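Local coordinates for Dye type peroxidase A (Streptomyces lividans 1326, PDB 6GZW), which probably uses its haem iron to reduce hydrogen peroxide while oxidising dyes and other electron donors, as dye-decolourising peroxidases do, at residues F86-S91 with P212-N217; Q101-L106 with G218-V223. One frame throughout, in Å; residues are numbered along the deposited sequence.

Contact 1 (F86-S91 with P212-N217)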
loop_
_atom_site.group_PDB
_atom_site.type_symbol
_atom_site.label_atom_id
_atom_site.label_comp_id
_atom_site.label_asym_id
_atom_site.label_seq_id
_atom_site.Cartn_x
_atom_site.Cartn_y
_atom_site.Cartn_z
ATOM N N PHE A 86 -10.880 14.998 9.865
ATOM C CA PHE A 86 -10.143 16.251 9.878
ATOM C C PHE A 86 -9.767 16.705 11.285
ATOM O O PHE A 86 -10.634 16.683 12.188
ATOM C CB PHE A 86 -11.004 17.354 9.241
ATOM C CG PHE A 86 -11.493 17.036 7.836
ATOM C CD1 PHE A 86 -10.645 17.200 6.727
ATOM C CD2 PHE A 86 -12.771 16.518 7.616
ATOM C CE1 PHE A 86 -11.068 16.899 5.462
ATOM C CE2 PHE A 86 -13.204 16.199 6.326
ATOM C CZ PHE A 86 -12.341 16.392 5.245
ATOM N N GLY A 87 -8.541 17.218 11.456
ATOM C CA GLY A 87 -8.111 17.804 12.733
ATOM C C GLY A 87 -7.292 19.072 12.581
ATOM O O GLY A 87 -6.815 19.391 11.487
ATOM N N PHE A 88 -7.143 19.788 13.699
ATOM C CA PHE A 88 -6.393 21.030 13.798
ATOM C C PHE A 88 -5.256 20.881 14.809
ATOM O O PHE A 88 -5.481 20.373 15.928
ATOM C CB PHE A 88 -7.311 22.186 14.255
ATOM C CG PHE A 88 -8.502 22.384 13.389
ATOM C CD1 PHE A 88 -9.633 21.591 13.543
ATOM C CD2 PHE A 88 -8.485 23.324 12.370
ATOM C CE1 PHE A 88 -10.734 21.735 12.718
ATOM C CE2 PHE A 88 -9.574 23.475 11.546
ATOM C CZ PHE A 88 -10.700 22.689 11.710
ATOM N N GLY A 89 -4.062 21.340 14.457
ATOM C CA GLY A 89 -2.896 21.259 15.330
ATOM C C GLY A 89 -2.779 22.536 16.154
ATOM O O GLY A 89 -3.439 23.542 15.848
ATOM N N HIS A 90 -1.911 22.474 17.160
ATOM C CA HIS A 90 -1.576 23.620 18.008
ATOM C C HIS A 90 -1.229 24.862 17.189
ATOM O O HIS A 90 -1.755 25.959 17.472
ATOM C CB HIS A 90 -0.430 23.233 18.948
ATOM C CG HIS A 90 -0.050 24.286 19.937
ATOM N ND1 HIS A 90 0.813 25.315 19.633
ATOM C CD2 HIS A 90 -0.349 24.417 21.252
ATOM C CE1 HIS A 90 0.996 26.061 20.710
ATOM N NE2 HIS A 90 0.307 25.533 21.708
ATOM N N SER A 91 -0.408 24.690 16.147
ATOM C CA SER A 91 0.071 25.807 15.334
ATOM C C SER A 91 -1.033 26.526 14.567
ATOM O O SER A 91 -0.910 27.701 14.274
ATOM C CB SER A 91 1.164 25.330 14.375
ATOM O OG SER A 91 0.677 24.278 13.567
ATOM N N PRO A 212 -13.069 24.038 24.904
ATOM C CA PRO A 212 -13.837 25.059 24.199
ATOM C C PRO A 212 -15.018 24.426 23.471
ATOM O O PRO A 212 -14.927 23.289 23.001
ATOM C CB PRO A 212 -12.819 25.689 23.233
ATOM C CG PRO A 212 -11.616 24.781 23.229
ATOM C CD PRO A 212 -11.877 23.615 24.139
ATOM N N ALA A 213 -16.128 25.153 23.387
ATOM C CA ALA A 213 -17.374 24.585 22.881
ATOM C C ALA A 213 -17.259 24.063 21.449
ATOM O O ALA A 213 -17.943 23.113 21.107
ATOM C CB ALA A 213 -18.499 25.615 22.988
ATOM N N TRP A 214 -16.377 24.649 20.627
ATOM C CA TRP A 214 -16.231 24.184 19.242
ATOM C C TRP A 214 -15.767 22.718 19.154
ATOM O O TRP A 214 -15.940 22.084 18.114
ATOM C CB TRP A 214 -15.291 25.098 18.423
ATOM C CG TRP A 214 -13.843 24.983 18.722
ATOM C CD1 TRP A 214 -13.124 25.742 19.587
ATOM C CD2 TRP A 214 -12.915 24.064 18.125
ATOM N NE1 TRP A 214 -11.808 25.351 19.593
ATOM C CE2 TRP A 214 -11.649 24.323 18.698
ATOM C CE3 TRP A 214 -13.030 23.050 17.166
ATOM C CZ2 TRP A 214 -10.516 23.590 18.354
ATOM C CZ3 TRP A 214 -11.887 22.333 16.819
ATOM C CH2 TRP A 214 -10.662 22.609 17.401
ATOM N N MET A 215 -15.164 22.192 20.225
ATOM C CA MET A 215 -14.754 20.783 20.271
ATOM C C MET A 215 -15.803 19.770 20.758
ATOM O O MET A 215 -15.492 18.579 20.900
ATOM C CB MET A 215 -13.455 20.642 21.071
ATOM C CG MET A 215 -12.195 20.812 20.233
ATOM S SD MET A 215 -11.990 19.574 18.939
ATOM C CE MET A 215 -11.732 18.105 19.944
ATOM N N ALA A 216 -17.030 20.225 21.018
ATOM C CA ALA A 216 -18.109 19.339 21.477
ATOM C C ALA A 216 -18.295 18.077 20.621
ATOM O O ALA A 216 -18.330 18.167 19.397
ATOM C CB ALA A 216 -19.419 20.111 21.589
ATOM N N ASN A 217 -18.323 16.909 21.272
ATOM C CA ASN A 217 -18.381 15.605 20.604
ATOM C C ASN A 217 -17.129 15.255 19.761
ATOM O O ASN A 217 -17.161 14.300 19.000
ATOM C CB ASN A 217 -19.644 15.488 19.774
ATOM C CG ASN A 217 -20.880 15.842 20.575
ATOM O OD1 ASN A 217 -21.043 15.354 21.695
ATOM N ND2 ASN A 217 -21.731 16.720 20.037
#
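Trp214 brings the outer carbons of its six-membered ring, CZ3 and CH2, up to the Phe88 ring, and through this pair a loop of the C-terminal part of the dye-decolourising peroxidase fold packs on strand 83-89 of the N-terminal part. Followed outward from CB, the tryptophan starts from a 3-10 segment, 213-215, where Met215 N bonds to Pro212 O at 3.0 Å. CG sits between the backbone N and the carbonyl carbon (chi1 74°), a crowded position that leads the indole toward Phe88. Next along the side chain, Met215 CG lies 3.5 Å above the plane of the indole, offset toward its rim, so the following residue of the same turn covers part of one face. On the five-membered ring NE1 gives a hydrogen bond to Gln101 O, which satisfies this buried polar atom and limits rotation of the indole. Ala359 of strand 350-360 and Arg373 and Leu374 of helix 372-375 also touch the side chain. Phe88, for its part, has Phe92 edge-to-face against it and Leu126, Leu374 and Leu375 nearby. The Phe88 ring and the six-membered ring of Trp214 meet obliquely, planes at 85° and centroids 5.7 Å apart. Carbon meets carbon at the end of the indole: CZ3 and CH2 of Trp214 both face CD1 of Phe88, at 4.0 and 4.1 Å.

Contact 2 (Q101-L106 with G218-V223)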
loop_
_atom_site.group_PDB
_atom_site.type_symbol
_atom_site.label_atom_id
_atom_site.label_comp_id
_atom_site.label_asym_id
_atom_site.label_seq_id
_atom_site.Cartn_x
_atom_site.Cartn_y
_atom_site.Cartn_z
ATOM N N GLN A 101 -9.364 30.320 21.222
ATOM C CA GLN A 101 -10.088 29.047 21.018
ATOM C C GLN A 101 -9.196 27.778 21.011
ATOM O O GLN A 101 -9.707 26.660 20.812
ATOM C CB GLN A 101 -10.842 29.102 19.688
ATOM C CG GLN A 101 -11.884 30.199 19.572
ATOM C CD GLN A 101 -13.043 30.054 20.532
ATOM O OE1 GLN A 101 -13.280 28.993 21.133
ATOM N NE2 GLN A 101 -13.782 31.145 20.690
ATOM N N ARG A 102 -7.892 27.950 21.225
ATOM C CA ARG A 102 -6.952 26.834 21.221
ATOM C C ARG A 102 -7.175 26.009 22.482
ATOM O O ARG A 102 -7.016 26.548 23.577
ATOM C CB ARG A 102 -5.512 27.344 21.203
ATOM C CG ARG A 102 -4.484 26.258 20.958
ATOM C CD ARG A 102 -3.080 26.804 21.023
ATOM N NE ARG A 102 -2.706 27.041 22.418
ATOM C CZ ARG A 102 -2.616 28.231 23.026
ATOM N NH1 ARG A 102 -2.822 29.382 22.380
ATOM N NH2 ARG A 102 -2.286 28.269 24.317
ATOM N N PRO A 103 -7.538 24.712 22.353
ATOM C CA PRO A 103 -7.752 23.922 23.583
ATOM C C PRO A 103 -6.459 23.680 24.343
ATOM O O PRO A 103 -5.390 23.549 23.711
ATOM C CB PRO A 103 -8.349 22.608 23.068
ATOM C CG PRO A 103 -8.728 22.850 21.613
ATOM C CD PRO A 103 -7.784 23.910 21.140
ATOM N N VAL A 104 -6.547 23.627 25.680
ATOM C CA VAL A 104 -5.404 23.269 26.548
ATOM C C VAL A 104 -4.904 21.865 26.157
ATOM O O VAL A 104 -3.698 21.555 26.278
ATOM C CB VAL A 104 -5.790 23.285 28.059
ATOM C CG1 VAL A 104 -4.682 22.696 28.928
ATOM C CG2 VAL A 104 -6.099 24.701 28.515
ATOM N N ALA A 105 -5.835 21.034 25.705
ATOM C CA ALA A 105 -5.507 19.656 25.279
ATOM C C ALA A 105 -4.492 19.589 24.148
ATOM O O ALA A 105 -3.848 18.554 23.973
ATOM C CB ALA A 105 -6.751 18.903 24.886
ATOM N N LEU A 106 -4.343 20.662 23.377
ATOM C CA LEU A 106 -3.308 20.719 22.334
ATOM C C LEU A 106 -1.939 21.163 22.799
ATOM O O LEU A 106 -1.016 21.270 21.960
ATOM C CB LEU A 106 -3.740 21.588 21.145
ATOM C CG LEU A 106 -4.928 21.104 20.324
ATOM C CD1 LEU A 106 -5.126 22.064 19.174
ATOM C CD2 LEU A 106 -4.737 19.680 19.789
ATOM N N GLY A 218 -16.069 16.026 19.908
ATOM C CA GLY A 218 -14.799 15.756 19.239
ATOM C C GLY A 218 -13.900 14.825 20.022
ATOM O O GLY A 218 -14.267 14.315 21.092
ATOM N N SER A 219 -12.715 14.570 19.485
ATOM C CA SER A 219 -11.709 13.746 20.173
ATOM C C SER A 219 -10.330 14.281 19.836
ATOM O O SER A 219 -10.184 14.984 18.838
ATOM C CB SER A 219 -11.843 12.290 19.758
ATOM O OG SER A 219 -11.022 11.450 20.561
ATOM N N TYR A 220 -9.332 13.965 20.663
ATOM C CA TYR A 220 -7.943 14.351 20.424
ATOM C C TYR A 220 -7.225 13.102 19.890
ATOM O O TYR A 220 -7.305 12.038 20.492
ATOM C CB TYR A 220 -7.257 14.911 21.679
ATOM C CG TYR A 220 -7.896 16.224 22.034
ATOM C CD1 TYR A 220 -7.482 17.402 21.416
ATOM C CD2 TYR A 220 -8.968 16.276 22.893
ATOM C CE1 TYR A 220 -8.121 18.601 21.659
ATOM C CE2 TYR A 220 -9.609 17.487 23.154
ATOM C CZ TYR A 220 -9.171 18.631 22.535
ATOM O OH TYR A 220 -9.764 19.840 22.755
ATOM N N VAL A 221 -6.545 13.266 18.757
ATOM C CA VAL A 221 -5.746 12.189 18.155
ATOM C C VAL A 221 -4.259 12.459 18.396
ATOM O O VAL A 221 -3.789 13.595 18.258
ATOM C CB VAL A 221 -6.094 11.997 16.660
ATOM C CG1 VAL A 221 -5.717 13.186 15.807
ATOM C CG2 VAL A 221 -5.449 10.727 16.097
ATOM N N VAL A 222 -3.533 11.417 18.788
ATOM C CA VAL A 222 -2.078 11.431 18.779
ATOM C C VAL A 222 -1.655 10.400 17.750
ATOM O O VAL A 222 -2.054 9.236 17.849
ATOM C CB VAL A 222 -1.481 11.114 20.165
ATOM C CG1 VAL A 222 0.038 10.943 20.086
ATOM C CG2 VAL A 222 -1.884 12.209 21.145
ATOM N N VAL A 223 -0.910 10.862 16.744
ATOM C CA VAL A 223 -0.308 10.043 15.689
ATOM C C VAL A 223 1.152 9.872 16.065
ATOM O O VAL A 223 1.827 10.864 16.388
ATOM C CB VAL A 223 -0.397 10.777 14.345
ATOM C CG1 VAL A 223 0.291 10.000 13.230
ATOM C CG2 VAL A 223 -1.841 11.062 14.004
#
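Tyr220 reaches from strand 219-228 of the antiparallel sheet to the turn at 103-106, which ends in the 3-10 segment 104-106, joining the C-terminal half of the dye-decolourising peroxidase fold to a loop of the N-terminal half. Its phenol ring meets three side chains in three different ways. Over one face sits Ala105 CB, 3.5 Å from the ring centroid and only 16° off the normal, a CH-pi contact in which the methyl leans toward the CZ end. At the edge, near the ring plane, Leu106 CD2 comes within 3.9 Å of CD1, the two side chains running at about a right angle. The hydroxyl end abuts Pro103, whose CB approaches OH to 3.1 Å, a tight packing contact.

What places these groups is local backbone structure on both sides. Leu106 N bonds to Pro103 O at 3.1 Å, closing a 3-10 turn that presents proline, alanine and leucine to one ring. On the strand, Tyr220 CG lies anti to the carbonyl carbon (chi1 -67°), which carries the phenol across to that turn. Gln326 of the neighbouring strand bonds the Tyr220 backbone and also reaches its carbonyl oxygen with NE2, while Ala359 and Met215 pack on the side chain. With an alanine here the phenol would be gone, and Ala105 would probably lose the face it rests on while a gap opened between the turn and the sheet. The tyrosine side chain is about 13 Å from the haem, so this is packing beyond the pocket itself. At the start of the turn, Pro103 also packs on Phe93 and Trp214, and its CG stays 3.4 Å from Tyr220 OH.

From the N terminus the chain passes strand 83-89, enters helix 90-95 and soon reaches the loop at 101-106; both first partners lie in the N-terminal family region. Some 110 to 120 residues later, after strands 126-132 and 153-162 and helix 195-199, it returns through 212-217 and runs directly into 218-223. Contact 1 closes the first long loop and contact 2 the second, and because their segments alternate, the two loops cross rather than nest. Their centres are 6 Å apart, and the segments also touch directly, His90 CD2 lying 3.3 Å from Leu106 O. Together they tie strand 83-89 and the loop after helix 90-95 to strand 219-228 and the loop before it, both reaching the same sheet.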